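PDB 4Z8N: reticulocyte-binding protein 2a from Plasmodium vivax, which probably binds a receptor on the red-cell surface during invasion, the chain here being its largely helical erythrocyte-binding domain. Local coordinates for residues A[145-150]-A[241-246]; A[135-140]-A[248-253]. All blocks are in the same frame, centred on the assembly; numbering follows the deposited sequence.

Both contacts lie at one end of the elongated helical domain, with centres 11 Å apart. Along the chain the order is 135-140, 145-150, 241-246, 248-253, so contact 1 is nested inside the loop that contact 2 closes. Contact 1 pairs the connection between helices 119-136 and 149-162 with the loop that precedes helix 246-297. Contact 2 joins the end of helix 119-136 to the first turns of that last helix. They touch directly: Cys146 and Val244 pack on Leu249, Thr150 on Tyr253, and Leu246 on the backbone of Leu137. Together they bring two inter-helix connections, about 90 residues apart in the chain, side by side at one end of the domain.

Contact 1: residues A[145-150]-A[241-246]; sequences ACETDT and PPQVPL
Glu147 and Gln243 face each other as the non-hydrogen-bonded pair of a single antiparallel beta bridge, a short piece of extended pairing between two connections of an otherwise helical domain. Their CA atoms are 4.9 Å apart. One backbone bond flanks the pair on each side. Val244 N gives a nearly straight bond to Cys146 O (3.0 Å, 170° at the hydrogen), while Thr148 N reaches Pro242 O only weakly, at 3.5 Å. Cys146 O is also approached by the CA-H of Gln243. Pairing stops there: Cys146 N lies close to Val244 O, but at too poor an angle for a hydrogen bond.

Apolar packing gathers round Thr148 and Val244. Thr148 turns its CB toward the proline loop, and with chi1 at 63° its methyl lies beside the backbone N. CG2 therefore comes within 3.9 Å of Val244 CG2 and rests on the carbonyl oxygen of Pro241. Val244 CG1 closes on the same methyl, so both branches of the valine face it from one side. Ile240 touches Thr148 as well, and Leu249 of helix 246-297 lies against Val244. Thr148 takes the N-cap position of helix 149-162 without a side-chain capping bond, and Pro245 the N-cap position of helix 246-297, so the bridge sits at the start of both helices.

The backbone N of Glu147, not used in the bridge, bonds to a PEG molecule, probably from the crystallisation liquor. A further contact is made by sulfur. Cys146 SG, joined to Cys142 by a disulfide, meets the start of the last helix at Leu246, 3.6 Å from its CB and 3.8 Å from its CD1.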
# COMPACT_ATOMS: atom_id res chain seq x y z
N ALA A 145 21.26 -28.54 17.31
CA ALA A 145 20.42 -28.65 18.49
C ALA A 145 19.60 -27.39 18.81
O ALA A 145 19.15 -27.23 19.94
CB ALA A 145 21.28 -29.02 19.69
N CYS A 146 19.40 -26.53 17.82
CA CYS A 146 18.75 -25.23 18.03
C CYS A 146 17.36 -25.32 18.67
O CYS A 146 16.48 -26.04 18.19
CB CYS A 146 18.64 -24.47 16.71
SG CYS A 146 20.23 -24.05 15.96
N GLU A 147 17.17 -24.57 19.76
CA GLU A 147 15.89 -24.55 20.47
C GLU A 147 14.95 -23.52 19.85
O GLU A 147 15.39 -22.52 19.29
CB GLU A 147 16.12 -24.24 21.95
CG GLU A 147 14.99 -24.67 22.87
CD GLU A 147 15.36 -24.57 24.34
OE1 GLU A 147 16.43 -23.99 24.65
OE2 GLU A 147 14.60 -25.07 25.19
N THR A 148 13.65 -23.78 19.95
CA THR A 148 12.65 -22.99 19.24
C THR A 148 11.97 -21.94 20.12
O THR A 148 10.84 -21.53 19.83
CB THR A 148 11.56 -23.90 18.64
OG1 THR A 148 10.87 -24.59 19.69
CG2 THR A 148 12.19 -24.93 17.71
N ASP A 149 12.65 -21.49 21.17
CA ASP A 149 12.09 -20.50 22.09
C ASP A 149 11.76 -19.19 21.39
O ASP A 149 10.62 -18.73 21.43
CB ASP A 149 13.06 -20.24 23.25
CG ASP A 149 13.14 -21.41 24.21
OD1 ASP A 149 12.27 -22.30 24.15
OD2 ASP A 149 14.09 -21.44 25.03
N THR A 150 12.77 -18.58 20.76
CA THR A 150 12.61 -17.28 20.11
C THR A 150 11.53 -17.32 19.03
O THR A 150 10.73 -16.39 18.90
CB THR A 150 13.94 -16.80 19.50
OG1 THR A 150 14.82 -16.36 20.54
CG2 THR A 150 13.71 -15.64 18.54
N PRO A 241 8.80 -29.31 16.53
CA PRO A 241 9.50 -29.99 17.61
C PRO A 241 10.26 -28.99 18.48
O PRO A 241 10.64 -27.93 17.98
CB PRO A 241 10.47 -30.93 16.88
CG PRO A 241 10.68 -30.28 15.55
CD PRO A 241 9.38 -29.61 15.21
N PRO A 242 10.46 -29.31 19.77
CA PRO A 242 11.21 -28.44 20.68
C PRO A 242 12.63 -28.17 20.18
O PRO A 242 13.23 -27.16 20.55
CB PRO A 242 11.23 -29.24 21.99
CG PRO A 242 10.04 -30.13 21.90
CD PRO A 242 9.92 -30.50 20.45
N GLN A 243 13.15 -29.07 19.35
CA GLN A 243 14.49 -28.93 18.80
C GLN A 243 14.48 -29.06 17.27
O GLN A 243 13.89 -30.00 16.73
CB GLN A 243 15.42 -29.99 19.40
CG GLN A 243 15.36 -30.11 20.91
CD GLN A 243 16.28 -29.13 21.62
OE1 GLN A 243 16.54 -28.03 21.13
NE2 GLN A 243 16.78 -29.53 22.79
N VAL A 244 15.11 -28.11 16.59
CA VAL A 244 15.27 -28.17 15.14
C VAL A 244 16.70 -27.83 14.75
O VAL A 244 17.42 -27.18 15.53
CB VAL A 244 14.30 -27.21 14.40
CG1 VAL A 244 12.85 -27.54 14.72
CG2 VAL A 244 14.61 -25.76 14.75
N PRO A 245 17.15 -28.27 13.57
CA PRO A 245 18.46 -27.84 13.08
C PRO A 245 18.45 -26.37 12.68
O PRO A 245 17.38 -25.82 12.42
CB PRO A 245 18.70 -28.74 11.86
CG PRO A 245 17.34 -29.16 11.43
CD PRO A 245 16.54 -29.28 12.69
N LEU A 246 19.62 -25.74 12.63
CA LEU A 246 19.73 -24.31 12.37
C LEU A 246 19.18 -23.90 11.01
O LEU A 246 18.51 -22.88 10.89
CB LEU A 246 21.19 -23.85 12.49
CG LEU A 246 21.44 -22.37 12.20
CD1 LEU A 246 20.62 -21.49 13.14
CD2 LEU A 246 22.92 -22.04 12.30

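Contact 2: residues A[135-140]-A[248-253]; sequences SILNSV and TLKKLY
Lys250 and Asn138 meet because the lysine chain bends at chi3 (-121°), carrying its amine across to the end of helix 119-136, while the asparagine, with CG beside its own backbone N (chi1 -71°), brings its amide back from a CB that points away. NZ donates to OD1 of Asn138 at 3.0 Å, from above the carbonyl plane, 44° out of it, and also to the backbone O of Tyr134. Two acceptors thus grip the ammonium: one is a side-chain amide, the other a backbone carbonyl near the end of helix 119-136, where a positive charge is probably favourable.

Along its length the same lysine serves as an apolar surface. Leu137 and Lys250 run past each other in opposite directions, with Leu137 CB 3.7 Å from Lys250 CD. One methyl of the leucine, CD2, is shared: it lies 4.0 Å from Lys250 CG and equally far from CD2 of the Tyr253 ring. Behind Leu137 the turn is fastened by Ile136 O, which accepts from Ser139 N and, from the same face, from Ser139 OG at 3.1 Å.

Helices 42-69 and 149-162 border the contact. Ile136 and Ser139 pack on the first, where Asn47 also bonds to Ser139 OG; Tyr253 packs on Tyr151 of the second, while its hydroxyl bonds to His41 in the loop just before helix 42-69.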
# COMPACT_ATOMS: atom_id res chain seq x y z
N SER A 135 23.83 -15.63 6.23
CA SER A 135 25.16 -15.93 6.75
C SER A 135 25.38 -15.31 8.13
O SER A 135 26.17 -15.81 8.93
CB SER A 135 26.24 -15.45 5.78
OG SER A 135 26.28 -14.04 5.71
N ILE A 136 24.68 -14.21 8.40
CA ILE A 136 24.78 -13.55 9.69
C ILE A 136 24.20 -14.44 10.79
O ILE A 136 24.71 -14.47 11.91
CB ILE A 136 24.06 -12.18 9.69
CG1 ILE A 136 24.79 -11.20 8.77
CG2 ILE A 136 23.96 -11.60 11.09
CD1 ILE A 136 24.19 -9.82 8.76
N LEU A 137 23.16 -15.18 10.45
CA LEU A 137 22.52 -16.07 11.41
C LEU A 137 23.32 -17.36 11.64
O LEU A 137 22.88 -18.24 12.37
CB LEU A 137 21.10 -16.41 10.96
CG LEU A 137 19.99 -15.75 11.79
CD1 LEU A 137 20.14 -14.24 11.78
CD2 LEU A 137 18.62 -16.16 11.29
N ASN A 138 24.49 -17.46 11.01
CA ASN A 138 25.43 -18.52 11.35
C ASN A 138 26.05 -18.25 12.71
O ASN A 138 26.64 -19.14 13.33
CB ASN A 138 26.53 -18.66 10.29
CG ASN A 138 26.02 -19.24 8.98
OD1 ASN A 138 25.05 -20.00 8.96
ND2 ASN A 138 26.69 -18.90 7.88
N SER A 139 25.90 -17.02 13.18
CA SER A 139 26.41 -16.61 14.49
C SER A 139 25.60 -17.21 15.63
O SER A 139 26.03 -17.21 16.78
CB SER A 139 26.42 -15.08 14.61
OG SER A 139 27.31 -14.50 13.66
N VAL A 140 24.41 -17.71 15.30
CA VAL A 140 23.61 -18.46 16.27
C VAL A 140 24.40 -19.69 16.70
O VAL A 140 24.66 -20.58 15.89
CB VAL A 140 22.25 -18.87 15.70
CG1 VAL A 140 21.47 -19.68 16.72
CG2 VAL A 140 21.46 -17.64 15.29
N THR A 248 16.81 -25.13 9.39
CA THR A 248 15.37 -25.08 9.53
C THR A 248 14.96 -23.82 10.29
O THR A 248 14.00 -23.14 9.92
CB THR A 248 14.83 -26.32 10.27
OG1 THR A 248 15.13 -27.50 9.51
CG2 THR A 248 13.33 -26.22 10.47
N LEU A 249 15.70 -23.52 11.35
CA LEU A 249 15.40 -22.39 12.22
C LEU A 249 15.41 -21.06 11.46
O LEU A 249 14.54 -20.21 11.68
CB LEU A 249 16.40 -22.32 13.37
CG LEU A 249 16.04 -21.37 14.51
CD1 LEU A 249 14.88 -21.92 15.32
CD2 LEU A 249 17.25 -21.10 15.40
N LYS A 250 16.38 -20.90 10.58
CA LYS A 250 16.49 -19.68 9.77
C LYS A 250 15.24 -19.46 8.94
O LYS A 250 14.72 -18.35 8.86
CB LYS A 250 17.72 -19.75 8.86
CG LYS A 250 19.05 -19.70 9.58
CD LYS A 250 20.14 -19.17 8.66
CE LYS A 250 21.26 -20.18 8.49
NZ LYS A 250 22.38 -19.63 7.66
N LYS A 251 14.76 -20.54 8.32
CA LYS A 251 13.57 -20.46 7.47
C LYS A 251 12.32 -20.19 8.29
O LYS A 251 11.44 -19.44 7.87
CB LYS A 251 13.42 -21.75 6.66
CG LYS A 251 12.61 -21.58 5.39
CD LYS A 251 12.03 -22.90 4.92
CE LYS A 251 11.08 -22.68 3.77
NZ LYS A 251 11.60 -21.65 2.82
N LEU A 252 12.24 -20.80 9.48
CA LEU A 252 11.13 -20.54 10.39
C LEU A 252 11.11 -19.07 10.79
O LEU A 252 10.06 -18.43 10.79
CB LEU A 252 11.21 -21.44 11.62
CG LEU A 252 10.63 -22.85 11.50
CD1 LEU A 252 10.75 -23.60 12.81
CD2 LEU A 252 9.17 -22.79 11.06
N TYR A 253 12.29 -18.55 11.13
CA TYR A 253 12.44 -17.14 11.47
C TYR A 253 12.00 -16.25 10.30
O TYR A 253 11.18 -15.35 10.47
CB TYR A 253 13.89 -16.81 11.83
CG TYR A 253 14.34 -17.23 13.22
CD1 TYR A 253 13.60 -18.12 13.98
CD2 TYR A 253 15.52 -16.72 13.76
CE1 TYR A 253 14.02 -18.49 15.25
CE2 TYR A 253 15.95 -17.09 15.02
CZ TYR A 253 15.20 -17.98 15.76
OH TYR A 253 15.63 -18.34 17.02